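Local coordinates for uncharacterized protein (Bacteroides eggerthii, PDB 4L3R), which is of unknown function but has an antiparallel beta fold and belongs to a family of the calycin clan, many of whose members bind small hydrophobic molecules, at residues 53-58 with 68-73; 33-38 with 104-109. All coordinates share one frame; numbering follows the deposited sequence.

Contact 1 (53-58 with 68-73); sequences FTLNFN and GTVSAH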
loop_
_atom_site.group_PDB
_atom_site.type_symbol
_atom_site.label_atom_id
_atom_site.label_comp_id
_atom_site.label_asym_id
_atom_site.label_seq_id
_atom_site.Cartn_x
_atom_site.Cartn_y
_atom_site.Cartn_z
ATOM N N PHE B 53 -7.278 -13.418 16.630
ATOM C CA PHE B 53 -8.295 -12.421 16.288
ATOM C C PHE B 53 -7.658 -11.103 15.828
ATOM O O PHE B 53 -7.994 -10.025 16.329
ATOM C CB PHE B 53 -9.275 -12.196 17.451
ATOM C CG PHE B 53 -9.952 -13.460 17.925
ATOM C CD1 PHE B 53 -11.155 -13.872 17.369
ATOM C CD2 PHE B 53 -9.396 -14.228 18.939
ATOM C CE1 PHE B 53 -11.764 -15.052 17.787
ATOM C CE2 PHE B 53 -10.012 -15.403 19.367
ATOM C CZ PHE B 53 -11.201 -15.800 18.800
ATOM N N THR B 54 -6.743 -11.205 14.852
ATOM C CA THR B 54 -6.059 -10.051 14.277
ATOM C C THR B 54 -6.582 -9.788 12.862
ATOM O O THR B 54 -7.128 -10.688 12.216
ATOM C CB THR B 54 -4.553 -10.254 14.274
ATOM O OG1 THR B 54 -4.225 -11.399 13.484
ATOM C CG2 THR B 54 -3.979 -10.382 15.669
ATOM N N LEU B 55 -6.408 -8.555 12.393
ATOM C CA LEU B 55 -6.832 -8.116 11.063
ATOM C C LEU B 55 -5.759 -7.182 10.510
ATOM O O LEU B 55 -5.264 -6.316 11.232
ATOM C CB LEU B 55 -8.213 -7.435 11.163
ATOM C CG LEU B 55 -8.757 -6.696 9.930
ATOM C CD1 LEU B 55 -9.156 -7.676 8.835
ATOM C CD2 LEU B 55 -9.972 -5.870 10.306
ATOM N N ASN B 56 -5.349 -7.400 9.259
ATOM C CA ASN B 56 -4.303 -6.605 8.627
ATOM C C ASN B 56 -4.712 -6.180 7.233
ATOM O O ASN B 56 -5.127 -7.015 6.428
ATOM C CB ASN B 56 -3.004 -7.419 8.535
ATOM C CG ASN B 56 -2.274 -7.558 9.837
ATOM O OD1 ASN B 56 -2.424 -8.554 10.541
ATOM N ND2 ASN B 56 -1.437 -6.586 10.178
ATOM N N PHE B 57 -4.582 -4.890 6.950
ATOM C CA PHE B 57 -4.804 -4.315 5.630
ATOM C C PHE B 57 -3.426 -4.155 5.034
ATOM O O PHE B 57 -2.621 -3.412 5.591
ATOM C CB PHE B 57 -5.552 -2.987 5.738
ATOM C CG PHE B 57 -6.977 -3.177 6.190
ATOM C CD1 PHE B 57 -7.283 -3.309 7.536
ATOM C CD2 PHE B 57 -8.007 -3.258 5.271
ATOM C CE1 PHE B 57 -8.598 -3.476 7.953
ATOM C CE2 PHE B 57 -9.323 -3.420 5.691
ATOM C CZ PHE B 57 -9.613 -3.523 7.029
ATOM N N ASN B 58 -3.098 -4.930 3.997
ATOM C CA ASN B 58 -1.759 -4.878 3.400
ATOM C C ASN B 58 -1.797 -4.667 1.912
ATOM O O ASN B 58 -2.787 -4.992 1.254
ATOM C CB ASN B 58 -0.989 -6.179 3.663
ATOM C CG ASN B 58 -0.986 -6.657 5.089
ATOM O OD1 ASN B 58 -1.506 -7.730 5.397
ATOM N ND2 ASN B 58 -0.352 -5.901 5.977
ATOM N N GLY B 68 -4.204 -3.579 -2.670
ATOM C CA GLY B 68 -4.545 -3.607 -1.254
ATOM C C GLY B 68 -5.489 -4.767 -0.990
ATOM O O GLY B 68 -6.476 -4.932 -1.713
ATOM N N THR B 69 -5.166 -5.607 0.008
ATOM C CA THR B 69 -5.966 -6.779 0.373
ATOM C C THR B 69 -6.142 -6.853 1.878
ATOM O O THR B 69 -5.521 -6.084 2.616
ATOM C CB THR B 69 -5.304 -8.078 -0.132
ATOM O OG1 THR B 69 -4.038 -8.233 0.499
ATOM C CG2 THR B 69 -5.156 -8.124 -1.636
ATOM N N VAL B 70 -6.982 -7.789 2.327
ATOM C CA VAL B 70 -7.241 -8.021 3.745
ATOM C C VAL B 70 -6.754 -9.407 4.128
ATOM O O VAL B 70 -7.018 -10.382 3.420
ATOM C CB VAL B 70 -8.743 -7.850 4.094
ATOM C CG1 VAL B 70 -9.092 -8.501 5.433
ATOM C CG2 VAL B 70 -9.103 -6.391 4.140
ATOM N N SER B 71 -6.088 -9.485 5.275
ATOM C CA SER B 71 -5.648 -10.732 5.888
ATOM C C SER B 71 -6.148 -10.740 7.325
ATOM O O SER B 71 -6.208 -9.688 7.953
ATOM C CB SER B 71 -4.128 -10.871 5.839
ATOM O OG SER B 71 -3.676 -11.171 4.531
ATOM N N ALA B 72 -6.530 -11.898 7.833
ATOM C CA ALA B 72 -6.991 -12.005 9.208
ATOM C C ALA B 72 -6.682 -13.371 9.762
ATOM O O ALA B 72 -6.590 -14.351 9.021
ATOM C CB ALA B 72 -8.484 -11.731 9.300
ATOM N N HIS B 73 -6.492 -13.430 11.067
ATOM C CA HIS B 73 -6.246 -14.683 11.758
ATOM C C HIS B 73 -7.178 -14.738 12.942
ATOM O O HIS B 73 -7.176 -13.814 13.749
ATOM C CB HIS B 73 -4.781 -14.804 12.185
ATOM C CG HIS B 73 -4.514 -16.031 12.999
ATOM N ND1 HIS B 73 -4.027 -15.944 14.282
ATOM C CD2 HIS B 73 -4.755 -17.331 12.714
ATOM C CE1 HIS B 73 -3.925 -17.188 14.719
ATOM N NE2 HIS B 73 -4.374 -18.054 13.816
HETATM O O HOH W 1 -3.421 -8.690 3.130
#
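The F57 ring meets V70 obliquely: methyl CG2 of V70 lies 3.4 Å from F57 CE2, and the two side chains run side by side in the same direction from a non-hydrogen-bonded pair. L55 faces A72 in the other such pair. With its CG anti to the backbone N (chi1 170°), it bends across to V70 and brings CD1 within 3.5 Å of V70 CG1. On this face L115 of helix 106-116, L84 of the adjacent strand 78-87, and L128 and L130 of strand 127-134 extend the apolar layer. Alternating with these are the hydrogen-bonded pairs T54-H73, N56-S71 and N58-T69, each joined by two backbone hydrogen bonds; that from T69 N to N58 O (2.8 Å) is nearly straight at 172°. At the ladder's start F53 and T54 both face H73, a G1 beta bulge. The other face is polar. A water there links N58 OD1, T69 OG1 (2.7 Å) and S71 OG (2.9 Å); T69 OG1 also bonds to the D81 carboxylate, and S71 OG to D81 N. The hairpin is thus amphipathic, presenting aliphatic and aromatic groups to the interior and a hydrated polar network on its other face.

Contact 2 (33-38 with 104-109); sequences LWSNEA and SDKLAK
K106 NZ and S35 N, one from each segment, both hold E39 OE1, the lysine by a salt bridge and the backbone N-H by a hydrogen bond, so one acidic group draws the lysine and the turn before helix 37-48 together. S35 OG is also close to K106 NZ, at 2.9 Å, but at an angle too poor for a hydrogen bond. K106 reaches E39 with its chain fully extended beyond CG, and on the way CD passes 3.5 Å from L33 O. The W34 and K106 side chains run alongside in opposing senses, with W34 CD1 4.0 Å from K106 CB. Farther along the indole, CZ2 touches L107 CB, also at 4.0 Å, in an oblique approach. L33 CD2 sits over the centre of one indole face, and F29 meets the ring edge-to-face; L33 CD1 continues the apolar patch to L107 CD1. W34 NE1 bonds to S43 OG, a hydroxyl that also pairs with D105 OD2. Replacing W34 by an alanine would remove the indole, and is likely to leave a gap beside L107 CB and K106 CB, L33 CD2 without the face it sits over, and S43 OG without its N-H partner. D105 is the N-cap of helix 106-116, and its OD2 accepts weak bonds from L107 N (3.2 Å) and A108 N (3.4 Å). N36 caps the other helix, its OD1 accepting from E39 N. The arrangement is therefore a junction of two side-chain-capped helix starts, with the first turn of helix 106-116 packed against the loop leading into helix 37-48.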
loop_
_atom_site.group_PDB
_atom_site.type_symbol
_atom_site.label_atom_id
_atom_site.label_comp_id
_atom_site.label_asym_id
_atom_site.label_seq_id
_atom_site.Cartn_x
_atom_site.Cartn_y
_atom_site.Cartn_z
ATOM N N LEU B 33 -24.059 -15.135 21.913
ATOM C CA LEU B 33 -22.857 -15.501 21.148
ATOM C C LEU B 33 -22.381 -16.887 21.632
ATOM O O LEU B 33 -22.066 -17.753 20.813
ATOM C CB LEU B 33 -21.769 -14.432 21.308
ATOM C CG LEU B 33 -20.775 -14.282 20.153
ATOM C CD1 LEU B 33 -19.959 -13.009 20.310
ATOM C CD2 LEU B 33 -19.858 -15.482 20.036
ATOM N N TRP B 34 -22.391 -17.098 22.962
ATOM C CA TRP B 34 -22.067 -18.376 23.610
ATOM C C TRP B 34 -23.326 -18.941 24.275
ATOM O O TRP B 34 -24.305 -18.216 24.431
ATOM C CB TRP B 34 -20.952 -18.183 24.645
ATOM C CG TRP B 34 -19.669 -17.677 24.054
ATOM C CD1 TRP B 34 -18.757 -18.398 23.347
ATOM C CD2 TRP B 34 -19.166 -16.334 24.111
ATOM N NE1 TRP B 34 -17.695 -17.600 22.990
ATOM C CE2 TRP B 34 -17.929 -16.322 23.430
ATOM C CE3 TRP B 34 -19.625 -15.144 24.698
ATOM C CZ2 TRP B 34 -17.142 -15.170 23.331
ATOM C CZ3 TRP B 34 -18.854 -13.999 24.576
ATOM C CH2 TRP B 34 -17.620 -14.025 23.908
ATOM N N SER B 35 -23.311 -20.237 24.634
ATOM C CA SER B 35 -24.438 -20.924 25.298
ATOM C C SER B 35 -24.242 -21.042 26.822
ATOM O O SER B 35 -25.211 -21.318 27.531
ATOM C CB SER B 35 -24.627 -22.330 24.724
ATOM O OG SER B 35 -25.112 -22.323 23.393
ATOM N N ASN B 36 -22.997 -20.900 27.326
ATOM C CA ASN B 36 -22.722 -21.051 28.760
ATOM C C ASN B 36 -21.449 -20.293 29.151
ATOM O O ASN B 36 -20.709 -19.854 28.271
ATOM C CB ASN B 36 -22.605 -22.542 29.123
ATOM C CG ASN B 36 -21.598 -23.309 28.293
ATOM O OD1 ASN B 36 -20.388 -23.120 28.420
ATOM N ND2 ASN B 36 -22.066 -24.203 27.435
ATOM N N GLU B 37 -21.196 -20.147 30.472
ATOM C CA GLU B 37 -20.013 -19.415 30.970
ATOM C C GLU B 37 -18.672 -20.070 30.533
ATOM O O GLU B 37 -17.728 -19.346 30.225
ATOM C CB GLU B 37 -20.032 -19.278 32.518
ATOM C CG GLU B 37 -20.042 -17.850 33.043
ATOM C CD GLU B 37 -18.899 -16.960 32.588
ATOM O OE1 GLU B 37 -17.754 -17.457 32.490
ATOM O OE2 GLU B 37 -19.149 -15.756 32.349
ATOM N N ALA B 38 -18.585 -21.417 30.523
ATOM C CA ALA B 38 -17.341 -22.118 30.166
ATOM C C ALA B 38 -16.935 -21.840 28.719
ATOM O O ALA B 38 -15.746 -21.636 28.453
ATOM C CB ALA B 38 -17.488 -23.617 30.391
ATOM N N SER B 104 -13.622 -24.330 15.646
ATOM C CA SER B 104 -14.508 -24.971 16.617
ATOM C C SER B 104 -15.029 -23.921 17.623
ATOM O O SER B 104 -16.152 -24.044 18.107
ATOM C CB SER B 104 -13.803 -26.116 17.346
ATOM O OG SER B 104 -12.753 -25.675 18.195
ATOM N N ASP B 105 -14.219 -22.900 17.943
ATOM C CA ASP B 105 -14.586 -21.853 18.895
ATOM C C ASP B 105 -15.674 -20.942 18.313
ATOM O O ASP B 105 -15.538 -20.487 17.182
ATOM C CB ASP B 105 -13.341 -21.029 19.260
ATOM C CG ASP B 105 -13.543 -20.141 20.456
ATOM O OD1 ASP B 105 -13.441 -20.645 21.589
ATOM O OD2 ASP B 105 -13.822 -18.943 20.262
ATOM N N LYS B 106 -16.744 -20.674 19.085
ATOM C CA LYS B 106 -17.861 -19.844 18.618
ATOM C C LYS B 106 -17.446 -18.407 18.311
ATOM O O LYS B 106 -17.965 -17.846 17.349
ATOM C CB LYS B 106 -19.020 -19.841 19.622
ATOM C CG LYS B 106 -19.739 -21.187 19.707
ATOM C CD LYS B 106 -20.931 -21.094 20.649
ATOM C CE LYS B 106 -21.736 -22.371 20.707
ATOM N NZ LYS B 106 -22.965 -22.205 21.522
ATOM N N LEU B 107 -16.535 -17.803 19.100
ATOM C CA LEU B 107 -16.075 -16.438 18.804
ATOM C C LEU B 107 -15.308 -16.415 17.482
ATOM O O LEU B 107 -15.484 -15.486 16.694
ATOM C CB LEU B 107 -15.194 -15.870 19.932
ATOM C CG LEU B 107 -14.788 -14.389 19.795
ATOM C CD1 LEU B 107 -16.008 -13.474 19.798
ATOM C CD2 LEU B 107 -13.819 -13.990 20.894
ATOM N N ALA B 108 -14.480 -17.443 17.233
ATOM C CA ALA B 108 -13.704 -17.564 15.990
ATOM C C ALA B 108 -14.624 -17.770 14.771
ATOM O O ALA B 108 -14.362 -17.202 13.713
ATOM C CB ALA B 108 -12.711 -18.711 16.102
ATOM N N LYS B 109 -15.715 -18.549 14.927
ATOM C CA LYS B 109 -16.682 -18.758 13.837
ATOM C C LYS B 109 -17.384 -17.447 13.473
ATOM O O LYS B 109 -17.548 -17.145 12.289
ATOM C CB LYS B 109 -17.738 -19.807 14.227
ATOM C CG LYS B 109 -17.249 -21.248 14.239
ATOM C CD LYS B 109 -18.359 -22.165 14.771
ATOM C CE LYS B 109 -17.973 -23.615 14.774
ATOM N NZ LYS B 109 -19.081 -24.483 15.256
#

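In the fold
From helix 4-10 and strand 15-22 the chain reaches the loop at 33-38, enters helix 37-48 and then, through a short loop, strand 54-61. Contact 1 closes a short beta hairpin, with nine residues between its segments. The chain goes on through strands 78-87 and 92-96 before 104-109 returns to the loop at 33-38, so contact 2 closes a much longer excursion that contains contact 1. Their centres lie about 22 Å apart, on opposite sides of the chain's centre, yet they touch: F53 CE1 is 3.6 Å from A108 CA and packs against L107. This links the sheet to helix 106-116, which contact 2 in turn joins to the approach to helix 37-48.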